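Local coordinates for Glyco_hydro_cc domain-containing protein (Blastomyces gilchristii, PDB 6UB0) that probably hydrolyses the beta-1,3-glucan curdlan as an exo-acting glycoside hydrolase of family GH128, and holds laminaribiose in its active-site cleft, at residues I12-A17 and F210-V215; L106-V111 and F138-W143; T171-E176 and V203-S208. All coordinates share one frame; numbering follows the deposited sequence.

Interaction 1: I12-A17 and F210-V215. With BGC (beta-D-glucopyranose), chain B.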
loop_
_atom_site.group_PDB
_atom_site.type_symbol
_atom_site.label_atom_id
_atom_site.label_comp_id
_atom_site.label_asym_id
_atom_site.label_seq_id
_atom_site.Cartn_x
_atom_site.Cartn_y
_atom_site.Cartn_z
ATOM N N ILE A 12 -10.643 -1.935 -13.354
ATOM C CA ILE A 12 -11.642 -2.009 -12.248
ATOM C C ILE A 12 -12.594 -3.191 -12.506
ATOM O O ILE A 12 -13.090 -3.781 -11.517
ATOM C CB ILE A 12 -12.368 -0.681 -11.984
ATOM C CG1 ILE A 12 -13.069 -0.774 -10.627
ATOM C CG2 ILE A 12 -13.309 -0.323 -13.108
ATOM C CD1 ILE A 12 -13.434 0.555 -10.016
ATOM N N ASN A 13 -12.732 -3.585 -13.771
ATOM C CA ASN A 13 -13.552 -4.742 -14.235
ATOM C C ASN A 13 -13.157 -6.006 -13.460
ATOM O O ASN A 13 -14.067 -6.765 -13.097
ATOM C CB ASN A 13 -13.408 -4.976 -15.743
ATOM C CG ASN A 13 -13.987 -3.843 -16.561
ATOM O OD1 ASN A 13 -15.150 -3.482 -16.377
ATOM N ND2 ASN A 13 -13.198 -3.264 -17.459
ATOM N N LEU A 14 -11.880 -6.204 -13.124
ATOM C CA LEU A 14 -11.447 -7.528 -12.579
ATOM C C LEU A 14 -11.749 -7.712 -11.081
ATOM O O LEU A 14 -11.628 -8.857 -10.589
ATOM C CB LEU A 14 -9.960 -7.711 -12.836
ATOM C CG LEU A 14 -9.479 -7.232 -14.195
ATOM C CD1 LEU A 14 -7.974 -7.336 -14.274
ATOM C CD2 LEU A 14 -10.134 -8.017 -15.317
ATOM N N LEU A 15 -12.175 -6.675 -10.372
ATOM C CA LEU A 15 -12.508 -6.770 -8.935
ATOM C C LEU A 15 -13.732 -7.686 -8.747
ATOM O O LEU A 15 -13.838 -8.308 -7.705
ATOM C CB LEU A 15 -12.728 -5.368 -8.366
ATOM C CG LEU A 15 -11.537 -4.423 -8.526
ATOM C CD1 LEU A 15 -11.905 -3.007 -8.164
ATOM C CD2 LEU A 15 -10.358 -4.873 -7.708
ATOM N N THR A 16 -14.614 -7.804 -9.742
ATOM C CA THR A 16 -15.773 -8.740 -9.667
ATOM C C THR A 16 -15.297 -10.174 -9.365
ATOM O O THR A 16 -15.959 -10.852 -8.575
ATOM C CB THR A 16 -16.666 -8.611 -10.901
ATOM O OG1 THR A 16 -17.447 -7.440 -10.639
ATOM C CG2 THR A 16 -17.558 -9.814 -11.114
ATOM N N ALA A 17 -14.162 -10.615 -9.900
ATOM C CA ALA A 17 -13.668 -11.994 -9.704
ATOM C C ALA A 17 -13.447 -12.257 -8.212
ATOM O O ALA A 17 -13.447 -13.413 -7.836
ATOM C CB ALA A 17 -12.428 -12.246 -10.514
ATOM N N PHE A 210 -0.638 -8.364 -7.861
ATOM C CA PHE A 210 -1.819 -7.534 -7.685
ATOM C C PHE A 210 -2.983 -8.172 -8.467
ATOM O O PHE A 210 -2.763 -9.197 -9.166
ATOM C CB PHE A 210 -1.596 -6.113 -8.176
ATOM C CG PHE A 210 -1.253 -5.849 -9.642
ATOM C CD1 PHE A 210 -0.177 -6.443 -10.266
ATOM C CD2 PHE A 210 -2.020 -4.950 -10.354
ATOM C CE1 PHE A 210 0.109 -6.156 -11.579
ATOM C CE2 PHE A 210 -1.724 -4.658 -11.676
ATOM C CZ PHE A 210 -0.655 -5.254 -12.271
ATOM N N VAL A 211 -4.167 -7.587 -8.367
ATOM C CA VAL A 211 -5.426 -8.157 -8.944
ATOM C C VAL A 211 -5.176 -8.536 -10.414
ATOM O O VAL A 211 -5.475 -9.666 -10.839
ATOM C CB VAL A 211 -6.573 -7.141 -8.797
ATOM C CG1 VAL A 211 -7.700 -7.423 -9.784
ATOM C CG2 VAL A 211 -7.036 -7.074 -7.355
ATOM N N ASP A 212 -4.620 -7.624 -11.201
ATOM C CA ASP A 212 -4.578 -7.820 -12.671
ATOM C C ASP A 212 -3.684 -9.008 -12.997
ATOM O O ASP A 212 -3.806 -9.494 -14.120
ATOM C CB ASP A 212 -4.134 -6.580 -13.444
ATOM C CG ASP A 212 -5.045 -5.401 -13.181
ATOM O OD1 ASP A 212 -5.338 -5.173 -11.997
ATOM O OD2 ASP A 212 -5.479 -4.727 -14.165
ATOM N N ASN A 213 -2.773 -9.417 -12.109
ATOM C CA ASN A 213 -1.919 -10.596 -12.395
ATOM C C ASN A 213 -2.589 -11.839 -11.806
ATOM O O ASN A 213 -2.126 -12.917 -12.124
ATOM C CB ASN A 213 -0.494 -10.482 -11.836
ATOM C CG ASN A 213 0.389 -9.494 -12.574
ATOM O OD1 ASN A 213 0.037 -8.936 -13.604
ATOM N ND2 ASN A 213 1.579 -9.280 -12.071
ATOM N N LEU A 214 -3.572 -11.679 -10.906
ATOM C CA LEU A 214 -4.230 -12.790 -10.156
ATOM C C LEU A 214 -5.453 -13.304 -10.914
ATOM O O LEU A 214 -6.022 -14.295 -10.470
ATOM C CB LEU A 214 -4.647 -12.280 -8.778
ATOM C CG LEU A 214 -3.507 -12.034 -7.788
ATOM C CD1 LEU A 214 -4.060 -11.417 -6.497
ATOM C CD2 LEU A 214 -2.768 -13.331 -7.491
ATOM N N VAL A 215 -5.857 -12.578 -11.959
ATOM C CA VAL A 215 -6.956 -12.890 -12.921
ATOM C C VAL A 215 -6.344 -12.980 -14.324
ATOM O O VAL A 215 -5.448 -12.165 -14.623
ATOM C CB VAL A 215 -8.001 -11.772 -12.803
ATOM C CG1 VAL A 215 -9.107 -11.858 -13.845
ATOM C CG2 VAL A 215 -8.565 -11.735 -11.394
HETATM C C2 BGC B . 3.210 1.694 -11.105
HETATM C C3 BGC B . 1.742 1.987 -11.211
HETATM C C4 BGC B . 1.094 0.728 -11.745
HETATM C C5 BGC B . 1.446 -0.477 -10.846
HETATM C C6 BGC B . 0.988 -1.888 -11.239
HETATM C C1 BGC B . 3.513 0.468 -10.289
HETATM O O2 BGC B . 3.766 2.840 -10.451
HETATM O O3 BGC B . 1.442 3.203 -11.962
HETATM O O4 BGC B . -0.290 1.073 -11.797
HETATM O O5 BGC B . 2.857 -0.711 -10.772
HETATM O O6 BGC B . 1.359 -2.086 -12.631
#
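At the seam where the first and last strands of the TIM barrel meet, Leu14 of the 3-10 segment 12-17 packs onto Val211, Asp212 and Val215 of the short helical turn after strand 203-208. No hydrogen bond crosses; the contact is van der Waals packing, mostly between aliphatic branches. Val211 serves two leucines with its two branches. Val211 CG1, anti to the backbone N (chi1 159°), meets Leu14 CB at 3.8 Å, while Val211 CG2 reaches Leu15 CD2 at 4.0 Å. Leu14 crosses Asp212 at about a right angle, with Leu14 CD1 resting 3.6 Å from Asp212 OD2. That carboxylate is gripped by the backbone amides of Asn10 and Asn11, which tether the turn to the loop that leaves strand 5-8. Farther along, Ala17 CB touches Val215 CG2 at 4.0 Å. At the other end of 210-215, Phe210, preceded by a cis peptide bond, offers one ring face to the sugar: C6 of the bound beta-D-glucopyranose lies 3.8 Å above the ring plane, displaced toward its rim. Behind these contacts, Leu7 of strand 5-8 touches both Leu15 and Val211, Leu220 of strand 219-220 backs Ala17 and Val215, and Leu214 turns to helix 222-229.

Interaction 2: L106-V111 and F138-W143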
loop_
_atom_site.group_PDB
_atom_site.type_symbol
_atom_site.label_atom_id
_atom_site.label_comp_id
_atom_site.label_asym_id
_atom_site.label_seq_id
_atom_site.Cartn_x
_atom_site.Cartn_y
_atom_site.Cartn_z
ATOM N N LEU A 106 -3.806 9.533 6.854
ATOM C CA LEU A 106 -2.760 9.806 5.854
ATOM C C LEU A 106 -1.708 8.701 5.959
ATOM O O LEU A 106 -1.204 8.392 7.102
ATOM C CB LEU A 106 -2.181 11.194 6.121
ATOM C CG LEU A 106 -3.209 12.322 6.134
ATOM C CD1 LEU A 106 -2.554 13.692 6.372
ATOM C CD2 LEU A 106 -4.026 12.319 4.848
ATOM N N GLY A 107 -1.404 8.091 4.809
ATOM C CA GLY A 107 -0.404 7.028 4.690
ATOM C C GLY A 107 0.880 7.574 4.125
ATOM O O GLY A 107 0.836 8.386 3.225
ATOM N N SER A 108 2.002 7.201 4.696
ATOM C CA SER A 108 3.309 7.698 4.222
ATOM C C SER A 108 3.534 7.361 2.743
ATOM O O SER A 108 2.868 6.507 2.149
ATOM C CB SER A 108 4.399 7.087 5.024
ATOM O OG SER A 108 4.696 5.836 4.472
ATOM N N PRO A 109 4.525 7.996 2.105
ATOM C CA PRO A 109 5.025 7.466 0.833
ATOM C C PRO A 109 5.379 6.003 1.117
ATOM O O PRO A 109 5.835 5.632 2.218
ATOM C CB PRO A 109 6.235 8.345 0.527
ATOM C CG PRO A 109 5.993 9.583 1.369
ATOM C CD PRO A 109 5.428 9.033 2.650
ATOM N N ALA A 110 5.206 5.165 0.098
ATOM C CA ALA A 110 5.393 3.705 0.180
ATOM C C ALA A 110 6.786 3.349 -0.359
ATOM O O ALA A 110 7.045 3.675 -1.520
ATOM C CB ALA A 110 4.365 2.970 -0.651
ATOM N N VAL A 111 7.669 2.866 0.490
ATOM C CA VAL A 111 9.039 2.513 0.022
ATOM C C VAL A 111 9.099 1.067 -0.461
ATOM O O VAL A 111 8.416 0.216 0.063
ATOM C CB VAL A 111 10.096 2.849 1.073
ATOM C CG1 VAL A 111 10.160 4.357 1.182
ATOM C CG2 VAL A 111 9.812 2.205 2.414
ATOM N N PHE A 138 -0.199 6.223 9.183
ATOM C CA PHE A 138 0.320 4.852 8.896
ATOM C C PHE A 138 1.421 4.921 7.839
ATOM O O PHE A 138 1.387 5.834 7.034
ATOM C CB PHE A 138 -0.850 3.938 8.509
ATOM C CG PHE A 138 -1.527 4.292 7.211
ATOM C CD1 PHE A 138 -1.081 3.763 6.008
ATOM C CD2 PHE A 138 -2.633 5.126 7.190
ATOM C CE1 PHE A 138 -1.708 4.090 4.816
ATOM C CE2 PHE A 138 -3.255 5.474 5.997
ATOM C CZ PHE A 138 -2.802 4.943 4.809
ATOM N N LEU A 139 2.441 4.080 7.965
ATOM C CA LEU A 139 3.492 3.879 6.930
ATOM C C LEU A 139 2.930 2.950 5.859
ATOM O O LEU A 139 2.283 2.004 6.204
ATOM C CB LEU A 139 4.753 3.227 7.510
ATOM C CG LEU A 139 5.447 3.948 8.668
ATOM C CD1 LEU A 139 6.834 3.356 8.915
ATOM C CD2 LEU A 139 5.586 5.438 8.378
ATOM N N ALA A 140 3.286 3.210 4.606
ATOM C CA ALA A 140 3.025 2.295 3.484
ATOM C C ALA A 140 4.389 1.702 3.121
ATOM O O ALA A 140 5.372 2.465 2.995
ATOM C CB ALA A 140 2.386 3.028 2.331
ATOM N N VAL A 141 4.473 0.387 2.982
ATOM C CA VAL A 141 5.712 -0.304 2.511
ATOM C C VAL A 141 5.391 -1.390 1.471
ATOM O O VAL A 141 4.242 -1.881 1.386
ATOM C CB VAL A 141 6.438 -0.958 3.705
ATOM C CG1 VAL A 141 6.789 0.091 4.783
ATOM C CG2 VAL A 141 5.628 -2.134 4.231
ATOM N N HIS A 142 6.401 -1.800 0.731
ATOM C CA HIS A 142 6.291 -2.822 -0.328
ATOM C C HIS A 142 7.356 -3.901 -0.161
ATOM O O HIS A 142 8.476 -3.480 0.111
ATOM C CB HIS A 142 6.608 -2.231 -1.660
ATOM C CG HIS A 142 5.643 -1.245 -2.165
ATOM N ND1 HIS A 142 5.894 -0.554 -3.277
ATOM C CD2 HIS A 142 4.444 -0.837 -1.695
ATOM C CE1 HIS A 142 4.866 0.212 -3.566
ATOM N NE2 HIS A 142 3.949 0.083 -2.596
ATOM N N TRP A 143 7.070 -5.192 -0.435
ATOM C CA TRP A 143 8.095 -6.255 -0.441
ATOM C C TRP A 143 7.885 -7.168 -1.662
ATOM O O TRP A 143 6.758 -7.687 -1.804
ATOM C CB TRP A 143 8.089 -7.021 0.884
ATOM C CG TRP A 143 9.203 -8.010 0.928
ATOM C CD1 TRP A 143 10.489 -7.790 1.329
ATOM C CD2 TRP A 143 9.161 -9.348 0.423
ATOM N NE1 TRP A 143 11.227 -8.943 1.195
ATOM C CE2 TRP A 143 10.439 -9.913 0.632
ATOM C CE3 TRP A 143 8.162 -10.127 -0.154
ATOM C CZ2 TRP A 143 10.713 -11.232 0.297
ATOM C CZ3 TRP A 143 8.436 -11.438 -0.479
ATOM C CH2 TRP A 143 9.706 -11.982 -0.269
#
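Ser108 and Ala140 mark the irregular middle of two parallel neighbours in the TIM barrel, strands 105-111 and 138-146, joined as a beta-alpha-beta unit through helix 119-130. Regular pairing begins with Phe138 N to Leu106 O and continues with Ser108 N to Phe138 O (2.8 Å), in the carbonyl plane. The register then slips by one residue, from Gly107 paired with Phe138 to Val111 paired with Val141. Here the serine hydroxyl takes the place of a backbone carbonyl: with chi1 at 84°, between the backbone N and carbonyl carbon, Ser108 OG accepts a hydrogen bond from Ala140 N at 3.0 Å, nearly straight (167°). Beyond the slip, the amide of Val111 bonds only weakly to Ala140 O; the bond from His142 N to Val111 O is shorter, 2.9 Å, though bent. On one side of the sheet Ala110 CB sits 3.6 Å from Ala140 CB and 3.5 Å from His142 NE2, packing against the imidazole that touches the bound glucose. Outside this shell, Met123 of helix 119-130 covers Ser108 and Val111, and the Phe138 ring stacks on Trp173. His142 is in turn positioned by a hydrogen bond between His142 ND1 and Glu75 OE2, a neighbour in the glycan pocket.

Interaction 3: T171-E176 and V203-S208. With GLC (alpha-D-glucopyranose), chain C.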
loop_
_atom_site.group_PDB
_atom_site.type_symbol
_atom_site.label_atom_id
_atom_site.label_comp_id
_atom_site.label_asym_id
_atom_site.label_seq_id
_atom_site.Cartn_x
_atom_site.Cartn_y
_atom_site.Cartn_z
ATOM N N THR A 171 1.009 2.164 13.065
ATOM C CA THR A 171 0.698 1.011 12.180
ATOM C C THR A 171 1.323 1.190 10.801
ATOM O O THR A 171 1.749 2.324 10.494
ATOM C CB THR A 171 -0.819 0.800 12.082
ATOM O OG1 THR A 171 -1.055 -0.551 11.664
ATOM C CG2 THR A 171 -1.472 1.789 11.141
ATOM N N VAL A 172 1.392 0.105 10.025
ATOM C CA VAL A 172 1.794 0.145 8.591
ATOM C C VAL A 172 0.706 -0.489 7.722
ATOM O O VAL A 172 0.125 -1.520 8.121
ATOM C CB VAL A 172 3.173 -0.492 8.286
ATOM C CG1 VAL A 172 4.229 -0.149 9.344
ATOM C CG2 VAL A 172 3.142 -1.999 8.077
ATOM N N TRP A 173 0.584 -0.000 6.489
ATOM C CA TRP A 173 -0.014 -0.843 5.412
ATOM C C TRP A 173 1.109 -1.435 4.532
ATOM O O TRP A 173 1.924 -0.680 4.008
ATOM C CB TRP A 173 -0.987 -0.076 4.531
ATOM C CG TRP A 173 -2.132 0.556 5.256
ATOM C CD1 TRP A 173 -2.286 0.763 6.596
ATOM C CD2 TRP A 173 -3.233 1.206 4.618
ATOM N NE1 TRP A 173 -3.463 1.424 6.836
ATOM C CE2 TRP A 173 -4.045 1.736 5.638
ATOM C CE3 TRP A 173 -3.623 1.342 3.276
ATOM C CZ2 TRP A 173 -5.240 2.395 5.349
ATOM C CZ3 TRP A 173 -4.776 2.046 2.987
ATOM C CH2 TRP A 173 -5.578 2.564 4.019
ATOM N N VAL A 174 1.036 -2.723 4.277
ATOM C CA VAL A 174 1.878 -3.392 3.245
ATOM C C VAL A 174 1.101 -3.330 1.936
ATOM O O VAL A 174 0.234 -4.229 1.661
ATOM C CB VAL A 174 2.266 -4.842 3.583
ATOM C CG1 VAL A 174 3.296 -5.336 2.592
ATOM C CG2 VAL A 174 2.781 -5.036 5.009
ATOM N N THR A 175 1.263 -2.256 1.222
ATOM C CA THR A 175 0.375 -1.943 0.062
ATOM C C THR A 175 0.788 -2.757 -1.161
ATOM O O THR A 175 0.060 -2.738 -2.126
ATOM C CB THR A 175 0.279 -0.439 -0.208
ATOM O OG1 THR A 175 1.565 0.143 -0.327
ATOM C CG2 THR A 175 -0.382 0.339 0.921
ATOM N N GLU A 176 1.973 -3.391 -1.128
ATOM C CA GLU A 176 2.401 -4.351 -2.163
ATOM C C GLU A 176 3.200 -5.458 -1.474
ATOM O O GLU A 176 4.192 -5.145 -0.841
ATOM C CB GLU A 176 3.345 -3.775 -3.204
ATOM C CG GLU A 176 2.757 -2.776 -4.173
ATOM C CD GLU A 176 3.708 -2.219 -5.206
ATOM O OE1 GLU A 176 4.839 -2.735 -5.315
ATOM O OE2 GLU A 176 3.358 -1.221 -5.850
ATOM N N VAL A 203 0.277 -4.484 11.415
ATOM C CA VAL A 203 -0.221 -4.386 9.997
ATOM C C VAL A 203 -1.731 -4.124 9.988
ATOM O O VAL A 203 -2.492 -5.093 10.218
ATOM C CB VAL A 203 0.126 -5.650 9.197
ATOM C CG1 VAL A 203 -0.497 -5.628 7.809
ATOM C CG2 VAL A 203 1.628 -5.832 9.114
ATOM N N GLU A 204 -2.134 -2.869 9.741
ATOM C CA GLU A 204 -3.549 -2.395 9.693
ATOM C C GLU A 204 -4.223 -2.930 8.431
ATOM O O GLU A 204 -5.397 -3.318 8.529
ATOM C CB GLU A 204 -3.655 -0.855 9.690
ATOM C CG GLU A 204 -5.078 -0.289 9.603
ATOM C CD GLU A 204 -5.327 1.152 10.060
ATOM O OE1 GLU A 204 -6.031 1.368 11.101
ATOM O OE2 GLU A 204 -4.876 2.077 9.382
ATOM N N ARG A 205 -3.536 -2.853 7.287
ATOM C CA ARG A 205 -4.072 -3.242 5.953
ATOM C C ARG A 205 -2.961 -3.753 5.043
ATOM O O ARG A 205 -1.775 -3.384 5.266
ATOM C CB ARG A 205 -4.817 -2.089 5.287
ATOM C CG ARG A 205 -6.218 -1.846 5.842
ATOM C CD ARG A 205 -6.985 -0.869 4.975
ATOM N NE ARG A 205 -8.404 -0.804 5.257
ATOM C CZ ARG A 205 -9.257 0.081 4.743
ATOM N NH1 ARG A 205 -8.829 1.006 3.899
ATOM N NH2 ARG A 205 -10.546 0.010 5.059
ATOM N N TYR A 206 -3.306 -4.641 4.093
ATOM C CA TYR A 206 -2.303 -5.131 3.102
ATOM C C TYR A 206 -2.981 -5.462 1.769
ATOM O O TYR A 206 -4.215 -5.666 1.772
ATOM C CB TYR A 206 -1.484 -6.295 3.665
ATOM C CG TYR A 206 -2.317 -7.509 3.976
ATOM C CD1 TYR A 206 -2.737 -8.359 2.970
ATOM C CD2 TYR A 206 -2.767 -7.749 5.269
ATOM C CE1 TYR A 206 -3.554 -9.439 3.241
ATOM C CE2 TYR A 206 -3.566 -8.845 5.559
ATOM C CZ TYR A 206 -4.008 -9.653 4.527
ATOM O OH TYR A 206 -4.822 -10.705 4.802
ATOM N N ALA A 207 -2.170 -5.629 0.716
ATOM C CA ALA A 207 -2.593 -6.000 -0.651
ATOM C C ALA A 207 -1.487 -6.798 -1.327
ATOM O O ALA A 207 -0.350 -6.295 -1.517
ATOM C CB ALA A 207 -2.924 -4.793 -1.463
ATOM N N SER A 208 -1.796 -8.018 -1.710
ATOM C CA SER A 208 -0.898 -8.796 -2.581
ATOM C C SER A 208 -0.834 -8.118 -3.928
ATOM O O SER A 208 -1.838 -7.461 -4.333
ATOM C CB SER A 208 -1.327 -10.223 -2.734
ATOM O OG SER A 208 -0.183 -11.050 -2.618
HETATM C C1 GLC C . 6.705 -1.882 -7.746
HETATM C C2 GLC C . 6.046 -0.625 -8.335
HETATM C C3 GLC C . 5.402 -0.925 -9.690
HETATM C C4 GLC C . 6.436 -1.637 -10.603
HETATM C C5 GLC C . 7.100 -2.796 -9.910
HETATM C C6 GLC C . 8.158 -3.555 -10.738
HETATM O O1 GLC C . 5.794 -2.975 -7.558
HETATM O O2 GLC C . 5.023 0.006 -7.527
HETATM O O3 GLC C . 4.916 0.293 -10.252
HETATM O O4 GLC C . 5.758 -2.193 -11.679
HETATM O O5 GLC C . 7.702 -2.293 -8.717
HETATM O O6 GLC C . 8.756 -2.588 -11.553
HETATM O O HOH W 1 -0.311 -4.664 -4.480
#
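Trp173 and Arg205 lie side by side on adjacent parallel strands of the TIM barrel, 172-180 and 203-208, which helix 183-199 connects as a beta-alpha-beta unit. Three backbone hydrogen bonds join the strands: Glu204 N to Val172 O, Val174 N to Arg205 O, and Ala207 N to Val174 O at 2.9 Å. The chain turns a corner at Glu204, and the pairing shifts by one residue between Val172 with Val203 and Val174 with Tyr206. Arg205 N, close to that corner, is buried without a partner.

The polar side-chain bond belongs to the indole. Trp173 NE1 donates to Glu204 OE2 at 3.0 Å, nearly straight (170°) and in the ring plane. Glu204 OE2 receives it on its anti lone pair, the carboxylate being turned 67° from the ring. Glu204 OE2 also forms a salt bridge with Arg105, so this oxygen has two partners holding it.

Over the indole face runs the arginine chain. Arg205 CB makes a CH-pi contact 3.7 Å from the centroid of the five-membered ring of Trp173. The chain, extended from CG to NE, then follows the indole outward, bringing Arg205 CD to 3.7 Å from Trp173 CZ2, while NH2 reaches a salt bridge with Glu41.

Aliphatic contacts occupy the other side of the sheet, where Val172 and Val174 meet Val203, and Val174 CB lies 4.0 Å from Tyr206 CB.

Sugar binding falls to Glu176, a pocket residue also hydrogen-bonded by His144 and Trp29. Its chain is extended beyond CG, and Glu176 OE2 accepts a hydrogen bond from O2 of the alpha-D-glucopyranose at 2.7 Å.

Overall arrangement
Interactions 2 and 3 follow one another along the chain and share the parallel sheet of the barrel, their centres 8 Å apart. They touch through neighbouring strands 138-146 and 172-180, where Trp143 N probably bonds to Glu176 O at 2.9 Å. Interaction 1 closes a longer loop that encloses both; its centre is about 18 Å from that of interaction 3 and 22 Å from that of interaction 2, although segment 210-215 follows soon after strand 203-208. Each contact contributes one residue to the glycan pocket: Phe210, His142 and Glu176. The two strand pairings thus build part of the barrel wall that carries pocket residues, and interaction 1 ties its last strand's exit to the loop after the first strand.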